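Local coordinates for protein RNA-dependent RNA Polymerase (Bombyx mori cytoplasmic polyhedrosis virus, PDB 6TZ0) that catalyses RNA-templated RNA synthesis, making plus strands by fully conservative transcription and, very probably, the complementary minus strands of the double-stranded viral genome, at residues D102-F107 against A200-T205; L436-D441 against A454-E459; E1023-D1028 against G1199-P1204; G901-L906 against R1007-P1012. All blocks are in the same frame, centred on the assembly; numbering follows the deposited sequence.

Contact 1. Residues D102-F107 against A200-T205; sequences DYLVTF and ASILPT
Ser201 reaches into the backbone of 102-107 between Val105 and Phe107, and its side chain carries most of the polar contact. CB comes first: it stands squarely over the centre of the Phe107 ring, 4.0 Å from the centroid and 3° off the ring normal, a CH-pi contact with one ring face. From there OG turns to lie between its own backbone N and carbonyl carbon (chi1 62°), which brings the hydroxyl level with the peptide groups flanking Thr106. It gives its proton to Val105 O at 2.9 Å, in the carbonyl plane and on a lone pair, and accepts Phe107 N at 3.0 Å in a fairly straight bond of 157°. The backbone adds a weak, strongly bent bond from Ser201 N to Phe107 O.

Leu104, Thr106 and Ile202 pack beside these bonds. Leu104 CD1 lies 3.7 Å from Ile202 CD1, the two side chains running past each other in opposite directions. Thr106 crosses Ile202 at about a right angle, OG1 lying 3.3 Å from Ile202 CG2, while that hydroxyl makes its hydrogen bond to Ala238 O. Met133 of helix 121-134 touches both Ser201 and Phe107, and Tyr81 meets the Phe107 ring edge-to-face.

The contact joins two irregular loops within the N-terminal region of the polymerase, the second leading into helix 206-218. One buried hydroxyl, acting as donor and acceptor at once, thus satisfies a carbonyl and an amide of a segment that is itself neither helix nor strand, and these two bonds hold the hydroxyl in its rotation while the ring face covers CB.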
loop_
_atom_site.group_PDB
_atom_site.type_symbol
_atom_site.label_atom_id
_atom_site.label_comp_id
_atom_site.label_asym_id
_atom_site.label_seq_id
_atom_site.Cartn_x
_atom_site.Cartn_y
_atom_site.Cartn_z
ATOM N N ASP A 102 16.731 18.480 -3.570
ATOM C CA ASP A 102 15.355 18.036 -3.438
ATOM C C ASP A 102 14.757 18.418 -2.099
ATOM O O ASP A 102 13.588 18.116 -1.845
ATOM C CB ASP A 102 15.261 16.518 -3.616
ATOM C CG ASP A 102 15.563 16.078 -5.024
ATOM O OD1 ASP A 102 15.335 16.873 -5.955
ATOM O OD2 ASP A 102 16.017 14.934 -5.206
ATOM N N TYR A 103 15.530 19.061 -1.230
ATOM C CA TYR A 103 15.102 19.343 0.127
ATOM C C TYR A 103 15.444 20.790 0.456
ATOM O O TYR A 103 15.888 21.554 -0.404
ATOM C CB TYR A 103 15.727 18.334 1.101
ATOM C CG TYR A 103 15.169 16.931 0.943
ATOM C CD1 TYR A 103 14.027 16.539 1.618
ATOM C CD2 TYR A 103 15.764 16.016 0.090
ATOM C CE1 TYR A 103 13.505 15.279 1.471
ATOM C CE2 TYR A 103 15.244 14.750 -0.075
ATOM C CZ TYR A 103 14.113 14.389 0.620
ATOM O OH TYR A 103 13.584 13.132 0.476
ATOM N N LEU A 104 15.228 21.169 1.712
ATOM C CA LEU A 104 15.350 22.559 2.139
ATOM C C LEU A 104 16.820 22.943 2.256
ATOM O O LEU A 104 17.540 22.423 3.115
ATOM C CB LEU A 104 14.607 22.751 3.460
ATOM C CG LEU A 104 14.273 24.113 4.078
ATOM C CD1 LEU A 104 15.358 24.580 4.990
ATOM C CD2 LEU A 104 14.064 25.151 2.996
ATOM N N VAL A 105 17.262 23.843 1.385
ATOM C CA VAL A 105 18.605 24.411 1.449
ATOM C C VAL A 105 18.661 25.380 2.625
ATOM O O VAL A 105 17.648 25.966 3.013
ATOM C CB VAL A 105 18.932 25.090 0.100
ATOM C CG1 VAL A 105 20.354 25.618 0.025
ATOM C CG2 VAL A 105 18.701 24.126 -1.026
ATOM N N THR A 106 19.834 25.515 3.240
ATOM C CA THR A 106 20.010 26.424 4.367
ATOM C C THR A 106 20.224 27.850 3.867
ATOM O O THR A 106 21.128 28.102 3.064
ATOM C CB THR A 106 21.187 25.968 5.222
ATOM O OG1 THR A 106 20.952 24.629 5.667
ATOM C CG2 THR A 106 21.339 26.857 6.431
ATOM N N PHE A 107 19.390 28.776 4.339
ATOM C CA PHE A 107 19.525 30.196 4.038
ATOM C C PHE A 107 18.903 30.991 5.182
ATOM O O PHE A 107 18.358 30.423 6.129
ATOM C CB PHE A 107 18.909 30.544 2.672
ATOM C CG PHE A 107 17.473 30.121 2.513
ATOM C CD1 PHE A 107 16.438 30.960 2.869
ATOM C CD2 PHE A 107 17.162 28.887 1.978
ATOM C CE1 PHE A 107 15.130 30.568 2.718
ATOM C CE2 PHE A 107 15.854 28.488 1.830
ATOM C CZ PHE A 107 14.839 29.331 2.202
ATOM N N ALA A 200 18.663 30.858 10.639
ATOM C CA ALA A 200 18.728 29.994 9.469
ATOM C C ALA A 200 17.394 29.314 9.192
ATOM O O ALA A 200 16.492 29.292 10.030
ATOM C CB ALA A 200 19.809 28.931 9.644
ATOM N N SER A 201 17.286 28.740 7.993
ATOM C CA SER A 201 16.020 28.162 7.554
ATOM C C SER A 201 15.830 26.749 8.088
ATOM O O SER A 201 14.717 26.363 8.457
ATOM C CB SER A 201 15.958 28.169 6.033
ATOM O OG SER A 201 17.002 27.379 5.501
ATOM N N ILE A 202 16.910 25.960 8.141
ATOM C CA ILE A 202 16.841 24.581 8.623
ATOM C C ILE A 202 16.905 24.506 10.141
ATOM O O ILE A 202 16.826 23.414 10.718
ATOM C CB ILE A 202 17.971 23.810 7.908
ATOM C CG1 ILE A 202 17.739 22.294 7.924
ATOM C CG2 ILE A 202 19.306 24.157 8.537
ATOM C CD1 ILE A 202 16.458 21.854 7.266
ATOM N N LEU A 203 16.995 25.650 10.805
ATOM C CA LEU A 203 17.183 25.686 12.252
ATOM C C LEU A 203 16.026 25.132 13.098
ATOM O O LEU A 203 16.316 24.614 14.190
ATOM C CB LEU A 203 17.543 27.130 12.629
ATOM C CG LEU A 203 18.214 27.548 13.937
ATOM C CD1 LEU A 203 17.234 27.779 15.046
ATOM C CD2 LEU A 203 19.247 26.515 14.347
ATOM N N PRO A 204 14.736 25.191 12.705
ATOM C CA PRO A 204 13.727 24.499 13.538
ATOM C C PRO A 204 13.764 22.975 13.520
ATOM O O PRO A 204 13.023 22.355 14.289
ATOM C CB PRO A 204 12.400 25.028 12.983
ATOM C CG PRO A 204 12.719 26.331 12.479
ATOM C CD PRO A 204 14.070 26.221 11.881
ATOM N N THR A 205 14.575 22.342 12.671
ATOM C CA THR A 205 14.692 20.888 12.741
ATOM C C THR A 205 15.721 20.467 13.783
ATOM O O THR A 205 15.745 19.311 14.224
ATOM C CB THR A 205 15.059 20.314 11.376
ATOM O OG1 THR A 205 16.313 20.858 10.954
ATOM C CG2 THR A 205 13.996 20.655 10.356
#

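Contact 2. Residues L436-D441 against A454-E459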
loop_
_atom_site.group_PDB
_atom_site.type_symbol
_atom_site.label_atom_id
_atom_site.label_comp_id
_atom_site.label_asym_id
_atom_site.label_seq_id
_atom_site.Cartn_x
_atom_site.Cartn_y
_atom_site.Cartn_z
ATOM N N LEU A 436 -20.183 11.456 -5.297
ATOM C CA LEU A 436 -20.718 10.150 -5.686
ATOM C C LEU A 436 -22.088 10.344 -6.328
ATOM O O LEU A 436 -23.091 10.474 -5.624
ATOM C CB LEU A 436 -20.800 9.226 -4.478
ATOM C CG LEU A 436 -19.495 8.972 -3.723
ATOM C CD1 LEU A 436 -19.714 8.050 -2.537
ATOM C CD2 LEU A 436 -18.446 8.429 -4.648
ATOM N N GLU A 437 -22.137 10.351 -7.658
ATOM C CA GLU A 437 -23.380 10.494 -8.404
ATOM C C GLU A 437 -23.487 9.396 -9.453
ATOM O O GLU A 437 -22.483 8.992 -10.047
ATOM C CB GLU A 437 -23.481 11.878 -9.065
ATOM C CG GLU A 437 -22.363 12.212 -10.037
ATOM C CD GLU A 437 -22.552 13.554 -10.709
ATOM O OE1 GLU A 437 -23.575 14.215 -10.439
ATOM O OE2 GLU A 437 -21.675 13.947 -11.507
ATOM N N VAL A 438 -24.702 8.895 -9.670
ATOM C CA VAL A 438 -24.943 7.816 -10.626
ATOM C C VAL A 438 -25.891 8.255 -11.732
ATOM O O VAL A 438 -25.504 8.337 -12.898
ATOM C CB VAL A 438 -25.474 6.549 -9.923
ATOM C CG1 VAL A 438 -25.639 5.450 -10.942
ATOM C CG2 VAL A 438 -24.567 6.113 -8.820
ATOM N N GLY A 439 -27.140 8.548 -11.385
ATOM C CA GLY A 439 -28.151 8.814 -12.387
ATOM C C GLY A 439 -28.468 10.284 -12.522
ATOM O O GLY A 439 -29.633 10.667 -12.653
ATOM N N GLY A 440 -27.434 11.120 -12.491
ATOM C CA GLY A 440 -27.617 12.552 -12.495
ATOM C C GLY A 440 -27.953 13.147 -11.150
ATOM O O GLY A 440 -28.387 14.303 -11.093
ATOM N N ASP A 441 -27.772 12.398 -10.067
ATOM C CA ASP A 441 -28.079 12.877 -8.729
ATOM C C ASP A 441 -26.991 12.383 -7.792
ATOM O O ASP A 441 -26.653 11.196 -7.807
ATOM C CB ASP A 441 -29.457 12.381 -8.266
ATOM C CG ASP A 441 -29.987 13.144 -7.063
ATOM O OD1 ASP A 441 -29.293 14.056 -6.567
ATOM O OD2 ASP A 441 -31.113 12.837 -6.618
ATOM N N ALA A 454 -20.970 0.697 -2.644
ATOM C CA ALA A 454 -22.407 0.652 -2.399
ATOM C C ALA A 454 -23.172 1.638 -3.273
ATOM O O ALA A 454 -24.356 1.428 -3.549
ATOM C CB ALA A 454 -22.691 0.925 -0.926
ATOM N N VAL A 455 -22.522 2.708 -3.721
ATOM C CA VAL A 455 -23.201 3.697 -4.553
ATOM C C VAL A 455 -23.338 3.201 -5.988
ATOM O O VAL A 455 -24.421 3.262 -6.581
ATOM C CB VAL A 455 -22.463 5.048 -4.463
ATOM C CG1 VAL A 455 -22.876 5.974 -5.564
ATOM C CG2 VAL A 455 -22.792 5.717 -3.147
ATOM N N PHE A 456 -22.259 2.672 -6.563
ATOM C CA PHE A 456 -22.253 2.202 -7.943
ATOM C C PHE A 456 -22.489 0.703 -8.048
ATOM O O PHE A 456 -21.948 0.054 -8.945
ATOM C CB PHE A 456 -20.938 2.570 -8.618
ATOM C CG PHE A 456 -20.749 4.033 -8.802
ATOM C CD1 PHE A 456 -21.335 4.691 -9.865
ATOM C CD2 PHE A 456 -19.990 4.757 -7.908
ATOM C CE1 PHE A 456 -21.156 6.044 -10.033
ATOM C CE2 PHE A 456 -19.810 6.106 -8.070
ATOM C CZ PHE A 456 -20.392 6.750 -9.134
ATOM N N ALA A 457 -23.297 0.141 -7.150
ATOM C CA ALA A 457 -23.527 -1.296 -7.141
ATOM C C ALA A 457 -24.419 -1.754 -8.281
ATOM O O ALA A 457 -24.441 -2.948 -8.588
ATOM C CB ALA A 457 -24.142 -1.714 -5.811
ATOM N N ARG A 458 -25.148 -0.840 -8.919
ATOM C CA ARG A 458 -26.015 -1.216 -10.027
ATOM C C ARG A 458 -25.235 -1.558 -11.284
ATOM O O ARG A 458 -25.798 -2.163 -12.200
ATOM C CB ARG A 458 -26.996 -0.088 -10.336
ATOM C CG ARG A 458 -26.361 1.109 -10.996
ATOM C CD ARG A 458 -27.354 2.228 -11.199
ATOM N NE ARG A 458 -27.706 2.874 -9.939
ATOM C CZ ARG A 458 -28.612 3.836 -9.815
ATOM N NH1 ARG A 458 -29.255 4.280 -10.883
ATOM N NH2 ARG A 458 -28.867 4.360 -8.627
ATOM N N GLU A 459 -23.958 -1.193 -11.353
ATOM C CA GLU A 459 -23.140 -1.452 -12.526
ATOM C C GLU A 459 -21.946 -2.340 -12.204
ATOM O O GLU A 459 -20.946 -2.309 -12.923
ATOM C CB GLU A 459 -22.690 -0.135 -13.158
ATOM C CG GLU A 459 -21.841 0.749 -12.276
ATOM C CD GLU A 459 -21.460 2.034 -12.972
ATOM O OE1 GLU A 459 -21.939 2.261 -14.101
ATOM O OE2 GLU A 459 -20.662 2.808 -12.406
#
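A beta-hairpin of the central polymerase region, strands 434-437 and 442-446, packs here against the end of helix 449-455 and the turn that follows it. Leu436 and Val438, with the carbonyl of Glu437, supply the hairpin side of the contact, Val455, Phe456 and Arg458 the other.

Val438 sits in the middle. Its CG1 lies anti to the backbone N (chi1 -177°), and the two methyls part to serve different neighbours. CG2 reaches Val455 CG1 at 3.7 Å and Phe456 CE1 at 3.6 Å, meeting the ring obliquely. Leu436 crosses Val455 at a slant, with CD1 3.9 Å from Val455 CG2, and its other methyl, CD2, approaches the edge of the Phe456 ring near the ring plane. Val455 CG1 also covers one face of the phenyl ring, offset toward the rim, on the same side of the ring plane as Val438 CG2. Glu437 O approaches the far end of this ring, 3.2 Å from Phe456 CZ and oblique to its plane.

The contact is made by packing, largely of apolar side chains, and is partly buried. Ala454 and Val455 also touch Leu933 of helix 927-937. A second protein also comes in: Asn64 of the chain of Viral structural protein 4 accepts a hydrogen bond from Arg458 NH2 and so holds the outer end of the arginine.

The Arg458 chain, bent at chi3 (72°), lays its guanidinium flat beneath the remaining methyl: Val438 CG1 rests over one face, offset toward the rim, 3.5 Å from Arg458 NE.

Contact 3. Residues E1023-D1028 against G1199-P1204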
loop_
_atom_site.group_PDB
_atom_site.type_symbol
_atom_site.label_atom_id
_atom_site.label_comp_id
_atom_site.label_asym_id
_atom_site.label_seq_id
_atom_site.Cartn_x
_atom_site.Cartn_y
_atom_site.Cartn_z
ATOM N N GLU A 1023 1.628 -11.079 48.651
ATOM C CA GLU A 1023 3.001 -10.618 48.782
ATOM C C GLU A 1023 3.975 -11.781 48.712
ATOM O O GLU A 1023 3.594 -12.951 48.699
ATOM C CB GLU A 1023 3.216 -9.820 50.071
ATOM C CG GLU A 1023 2.860 -8.367 49.908
ATOM C CD GLU A 1023 3.835 -7.664 48.977
ATOM O OE1 GLU A 1023 5.037 -8.008 49.009
ATOM O OE2 GLU A 1023 3.407 -6.793 48.195
ATOM N N PHE A 1024 5.256 -11.426 48.669
ATOM C CA PHE A 1024 6.340 -12.359 48.400
ATOM C C PHE A 1024 7.478 -12.067 49.358
ATOM O O PHE A 1024 8.021 -10.960 49.358
ATOM C CB PHE A 1024 6.818 -12.237 46.952
ATOM C CG PHE A 1024 5.837 -12.745 45.952
ATOM C CD1 PHE A 1024 5.805 -14.084 45.615
ATOM C CD2 PHE A 1024 4.913 -11.891 45.380
ATOM C CE1 PHE A 1024 4.891 -14.554 44.700
ATOM C CE2 PHE A 1024 3.995 -12.358 44.472
ATOM C CZ PHE A 1024 3.982 -13.688 44.132
ATOM N N GLU A 1025 7.843 -13.057 50.158
ATOM C CA GLU A 1025 8.928 -12.924 51.111
ATOM C C GLU A 1025 10.183 -13.568 50.547
ATOM O O GLU A 1025 10.115 -14.534 49.786
ATOM C CB GLU A 1025 8.558 -13.558 52.450
ATOM C CG GLU A 1025 7.407 -12.862 53.135
ATOM C CD GLU A 1025 7.061 -13.488 54.464
ATOM O OE1 GLU A 1025 7.653 -14.534 54.800
ATOM O OE2 GLU A 1025 6.194 -12.937 55.174
ATOM N N VAL A 1026 11.331 -13.030 50.932
ATOM C CA VAL A 1026 12.607 -13.455 50.376
ATOM C C VAL A 1026 13.232 -14.489 51.302
ATOM O O VAL A 1026 13.487 -14.210 52.478
ATOM C CB VAL A 1026 13.544 -12.256 50.174
ATOM C CG1 VAL A 1026 14.895 -12.719 49.676
ATOM C CG2 VAL A 1026 12.923 -11.268 49.211
ATOM N N GLU A 1027 13.476 -15.679 50.772
ATOM C CA GLU A 1027 14.179 -16.726 51.491
ATOM C C GLU A 1027 15.676 -16.620 51.231
ATOM O O GLU A 1027 16.126 -15.939 50.312
ATOM C CB GLU A 1027 13.664 -18.099 51.071
ATOM C CG GLU A 1027 12.245 -18.404 51.507
ATOM C CD GLU A 1027 11.767 -19.749 50.996
ATOM O OE1 GLU A 1027 12.463 -20.339 50.147
ATOM O OE2 GLU A 1027 10.713 -20.230 51.455
ATOM N N ASP A 1028 16.456 -17.312 52.056
ATOM C CA ASP A 1028 17.902 -17.343 51.910
ATOM C C ASP A 1028 18.383 -18.458 50.983
ATOM O O ASP A 1028 19.591 -18.692 50.885
ATOM C CB ASP A 1028 18.563 -17.459 53.284
ATOM C CG ASP A 1028 18.019 -18.612 54.095
ATOM O OD1 ASP A 1028 17.039 -19.249 53.655
ATOM O OD2 ASP A 1028 18.577 -18.890 55.176
ATOM N N GLY A 1199 8.782 -16.710 48.677
ATOM C CA GLY A 1199 7.705 -17.417 49.339
ATOM C C GLY A 1199 6.456 -16.565 49.376
ATOM O O GLY A 1199 6.497 -15.427 49.846
ATOM N N MET A 1200 5.343 -17.092 48.881
ATOM C CA MET A 1200 4.141 -16.296 48.683
ATOM C C MET A 1200 3.228 -16.396 49.899
ATOM O O MET A 1200 2.965 -17.492 50.397
ATOM C CB MET A 1200 3.397 -16.755 47.428
ATOM C CG MET A 1200 2.239 -15.857 47.031
ATOM S SD MET A 1200 1.435 -16.370 45.506
ATOM C CE MET A 1200 0.498 -17.767 46.093
ATOM N N VAL A 1201 2.751 -15.247 50.368
ATOM C CA VAL A 1201 1.753 -15.178 51.427
ATOM C C VAL A 1201 0.484 -14.569 50.848
ATOM O O VAL A 1201 0.541 -13.706 49.967
ATOM C CB VAL A 1201 2.263 -14.381 52.648
ATOM C CG1 VAL A 1201 3.394 -15.127 53.313
ATOM C CG2 VAL A 1201 2.757 -13.015 52.236
ATOM N N LEU A 1202 -0.662 -15.049 51.319
ATOM C CA LEU A 1202 -1.953 -14.627 50.804
ATOM C C LEU A 1202 -2.804 -14.064 51.931
ATOM O O LEU A 1202 -2.519 -14.254 53.113
ATOM C CB LEU A 1202 -2.692 -15.785 50.129
ATOM C CG LEU A 1202 -2.036 -16.367 48.877
ATOM C CD1 LEU A 1202 -2.818 -17.542 48.348
ATOM C CD2 LEU A 1202 -1.897 -15.318 47.806
ATOM N N HIS A 1203 -3.854 -13.362 51.541
ATOM C CA HIS A 1203 -4.832 -12.731 52.409
ATOM C C HIS A 1203 -6.032 -13.657 52.582
ATOM O O HIS A 1203 -6.421 -14.341 51.631
ATOM C CB HIS A 1203 -5.258 -11.391 51.814
ATOM C CG HIS A 1203 -6.114 -10.549 52.709
ATOM N ND1 HIS A 1203 -7.481 -10.482 52.579
ATOM C CD2 HIS A 1203 -5.800 -9.744 53.749
ATOM C CE1 HIS A 1203 -7.973 -9.668 53.494
ATOM N NE2 HIS A 1203 -6.972 -9.207 54.219
ATOM N N PRO A 1204 -6.593 -13.744 53.793
ATOM C CA PRO A 1204 -7.752 -14.629 54.002
ATOM C C PRO A 1204 -8.984 -14.210 53.224
ATOM O O PRO A 1204 -9.815 -15.061 52.885
ATOM C CB PRO A 1204 -7.980 -14.545 55.517
ATOM C CG PRO A 1204 -6.663 -14.167 56.071
ATOM C CD PRO A 1204 -6.049 -13.249 55.066
#
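Strands 1023-1027 and 1199-1202 run antiparallel, their axes 4.6 Å apart at closest approach and 145° between their directions, with four backbone hydrogen bonds between them. Glu1023 and Val1201 form one hydrogen-bonded pair, Glu1023 N to Val1201 O at 3.1 Å with the return bond from Val1201 N. Glu1025 and Gly1199 form the next, where Glu1025 N reaches Gly1199 O at 2.7 Å in a nearly straight bond (175°). Between them lies the non-hydrogen-bonded pair Phe1024 and Met1200.

These two side chains lie side by side on one face of the sheet. Met1200 CG is anti to the backbone N (chi1 -172°), which carries the chain along the ring, with CG 3.8 Å from Phe1024 CE1. Met1200 SD stands 4.7 Å from the centroid of the Phe1024 ring, an oblique Met-aromatic contact. On the opposite face Val1201 parts its methyls: CG2 lies 3.9 Å from Glu1023 CB, and CG1 lies 4.0 Å from Glu1025 OE2.

Strand 1196-1202 is the middle strand of a small three-stranded mixed sheet, with strand 1162-1163 beyond it. Helix 1174-1188 lies against the Phe1024 and Met1200 face, where His1185 stacks on the phenyl ring and Tyr1178 touches the methionine, while helix 881-886 meets Glu1023 and Val1201 on the other.

Contact 4. Residues G901-L906 against R1007-P1012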
loop_
_atom_site.group_PDB
_atom_site.type_symbol
_atom_site.label_atom_id
_atom_site.label_comp_id
_atom_site.label_asym_id
_atom_site.label_seq_id
_atom_site.Cartn_x
_atom_site.Cartn_y
_atom_site.Cartn_z
ATOM N N GLY A 901 -1.929 12.402 45.982
ATOM C CA GLY A 901 -2.768 12.886 44.907
ATOM C C GLY A 901 -3.295 11.823 43.975
ATOM O O GLY A 901 -3.605 12.125 42.820
ATOM N N PHE A 902 -3.397 10.576 44.440
ATOM C CA PHE A 902 -4.007 9.529 43.629
ATOM C C PHE A 902 -5.511 9.717 43.511
ATOM O O PHE A 902 -6.107 9.346 42.492
ATOM C CB PHE A 902 -3.711 8.154 44.225
ATOM C CG PHE A 902 -2.291 7.698 44.053
ATOM C CD1 PHE A 902 -1.873 7.155 42.858
ATOM C CD2 PHE A 902 -1.384 7.787 45.090
ATOM C CE1 PHE A 902 -0.579 6.719 42.691
ATOM C CE2 PHE A 902 -0.087 7.344 44.929
ATOM C CZ PHE A 902 0.314 6.814 43.727
ATOM N N THR A 903 -6.134 10.294 44.539
ATOM C CA THR A 903 -7.583 10.423 44.556
ATOM C C THR A 903 -8.074 11.482 43.578
ATOM O O THR A 903 -9.173 11.347 43.035
ATOM C CB THR A 903 -8.060 10.706 45.980
ATOM O OG1 THR A 903 -9.484 10.855 45.995
ATOM C CG2 THR A 903 -7.406 11.938 46.545
ATOM N N GLY A 904 -7.262 12.504 43.297
ATOM C CA GLY A 904 -7.616 13.444 42.250
ATOM C C GLY A 904 -7.546 12.816 40.873
ATOM O O GLY A 904 -8.392 13.083 40.016
ATOM N N ALA A 905 -6.558 11.945 40.655
ATOM C CA ALA A 905 -6.449 11.236 39.386
ATOM C C ALA A 905 -7.603 10.262 39.194
ATOM O O ALA A 905 -8.151 10.145 38.090
ATOM C CB ALA A 905 -5.117 10.500 39.319
ATOM N N LEU A 906 -8.006 9.575 40.264
ATOM C CA LEU A 906 -9.117 8.639 40.156
ATOM C C LEU A 906 -10.452 9.360 40.026
ATOM O O LEU A 906 -11.332 8.892 39.298
ATOM C CB LEU A 906 -9.113 7.690 41.349
ATOM C CG LEU A 906 -7.911 6.746 41.287
ATOM C CD1 LEU A 906 -7.779 5.925 42.547
ATOM C CD2 LEU A 906 -8.024 5.841 40.072
ATOM N N ARG A 1007 -17.302 15.891 47.485
ATOM C CA ARG A 1007 -17.471 16.268 48.884
ATOM C C ARG A 1007 -16.402 15.621 49.758
ATOM O O ARG A 1007 -15.578 16.312 50.365
ATOM C CB ARG A 1007 -18.873 15.896 49.366
ATOM C CG ARG A 1007 -19.967 16.722 48.724
ATOM C CD ARG A 1007 -21.334 16.312 49.224
ATOM N NE ARG A 1007 -21.486 16.562 50.653
ATOM C CZ ARG A 1007 -21.891 17.717 51.172
ATOM N NH1 ARG A 1007 -22.004 17.853 52.485
ATOM N NH2 ARG A 1007 -22.183 18.738 50.379
ATOM N N ASP A 1008 -16.397 14.293 49.825
ATOM C CA ASP A 1008 -15.344 13.542 50.495
ATOM C C ASP A 1008 -14.530 12.710 49.519
ATOM O O ASP A 1008 -13.300 12.831 49.482
ATOM C CB ASP A 1008 -15.939 12.629 51.576
ATOM C CG ASP A 1008 -16.508 13.405 52.746
ATOM O OD1 ASP A 1008 -16.013 14.517 53.023
ATOM O OD2 ASP A 1008 -17.449 12.902 53.392
ATOM N N TYR A 1009 -15.212 11.885 48.721
ATOM C CA TYR A 1009 -14.644 11.043 47.665
ATOM C C TYR A 1009 -13.590 10.083 48.225
ATOM O O TYR A 1009 -12.381 10.253 48.053
ATOM C CB TYR A 1009 -14.082 11.865 46.501
ATOM C CG TYR A 1009 -13.786 11.000 45.296
ATOM C CD1 TYR A 1009 -14.820 10.516 44.508
ATOM C CD2 TYR A 1009 -12.486 10.648 44.958
ATOM C CE1 TYR A 1009 -14.570 9.719 43.415
ATOM C CE2 TYR A 1009 -12.228 9.843 43.870
ATOM C CZ TYR A 1009 -13.275 9.384 43.101
ATOM O OH TYR A 1009 -13.039 8.588 42.008
ATOM N N LYS A 1010 -14.079 9.114 48.984
ATOM C CA LYS A 1010 -13.283 7.918 49.199
ATOM C C LYS A 1010 -13.149 7.161 47.883
ATOM O O LYS A 1010 -14.040 7.190 47.030
ATOM C CB LYS A 1010 -13.913 7.016 50.261
ATOM C CG LYS A 1010 -13.510 7.332 51.695
ATOM C CD LYS A 1010 -14.257 8.519 52.272
ATOM C CE LYS A 1010 -15.711 8.175 52.528
ATOM N NZ LYS A 1010 -16.438 9.283 53.200
ATOM N N ILE A 1011 -12.015 6.500 47.713
ATOM C CA ILE A 1011 -11.795 5.680 46.521
ATOM C C ILE A 1011 -12.568 4.371 46.681
ATOM O O ILE A 1011 -12.429 3.708 47.718
ATOM C CB ILE A 1011 -10.308 5.422 46.320
ATOM C CG1 ILE A 1011 -9.570 6.746 46.117
ATOM C CG2 ILE A 1011 -10.084 4.520 45.127
ATOM C CD1 ILE A 1011 -8.072 6.634 46.221
ATOM N N PRO A 1012 -13.393 3.984 45.710
ATOM C CA PRO A 1012 -14.199 2.772 45.877
ATOM C C PRO A 1012 -13.381 1.509 45.665
ATOM O O PRO A 1012 -12.416 1.487 44.899
ATOM C CB PRO A 1012 -15.277 2.917 44.799
ATOM C CG PRO A 1012 -14.624 3.735 43.746
ATOM C CD PRO A 1012 -13.726 4.699 44.467
#
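Tyr1009, Leu906 and Ile1011 bury the most surface here, with Thr903 close behind. Tyr1009 reaches across the flank of helix 902-911, its CG anti to the backbone N (chi1 -167°), and its ring passes Thr903 in the opposite direction to that side chain. Thr903 OG1 meets the ring at its edge, in the ring plane, 3.2 Å from Tyr1009 CD2. Farther along the same side of the ring, Tyr1009 CE2 lies 3.5 Å from Thr903 O. The phenol oxygen ends over the next turn of the helix, with Tyr1009 OH 3.2 Å from Leu906 O.

The contact is a helix packed against an irregular segment in the C-terminal region of the polymerase. Helix 902-911 starts directly after helix 894-899, which ends in a Schellman motif with Gly901, at positive phi, as its C-prime residue; Gly901 is also the N-cap of the helix that follows. The segment 1007-1012 belongs to the loop between helix 996-1004 and strand 1022-1027, and runs past the first turns of helix 902-911.

Ile1011 and Leu906 make the apolar half, their side chains crossing at about a right angle. Leu906 CD1 touches both branches of the isoleucine, lying 3.7 Å from Ile1011 CG2 and 3.8 Å from Ile1011 CD1. The latter methyl also reaches back toward Thr903, 4.1 Å from Thr903 CB. Outside the two segments, Met839 touches Leu906, and Tyr811 packs on Tyr1009 while its hydroxyl is hydrogen-bonded to Asp1008 O.

Overall arrangement
Contacts 1 and 4 are buried, whereas contacts 2 and 3 are only partly so. All four lie away from the nucleotide- and metal-binding sites. Contact 1 belongs to the N-terminal region and contact 2 to the polymerase region, while contacts 3 and 4 share the C-terminal region, their centres about 30 Å apart; contact 3 lies across the chain's centre from contacts 1 and 2. The chemistry follows the elements joined: a serine hydroxyl ties two loops in contact 1, paired strands use backbone bonds in contact 3, and side-chain packing dominates contacts 2 and 4. Contact 2 alone touches the second protein.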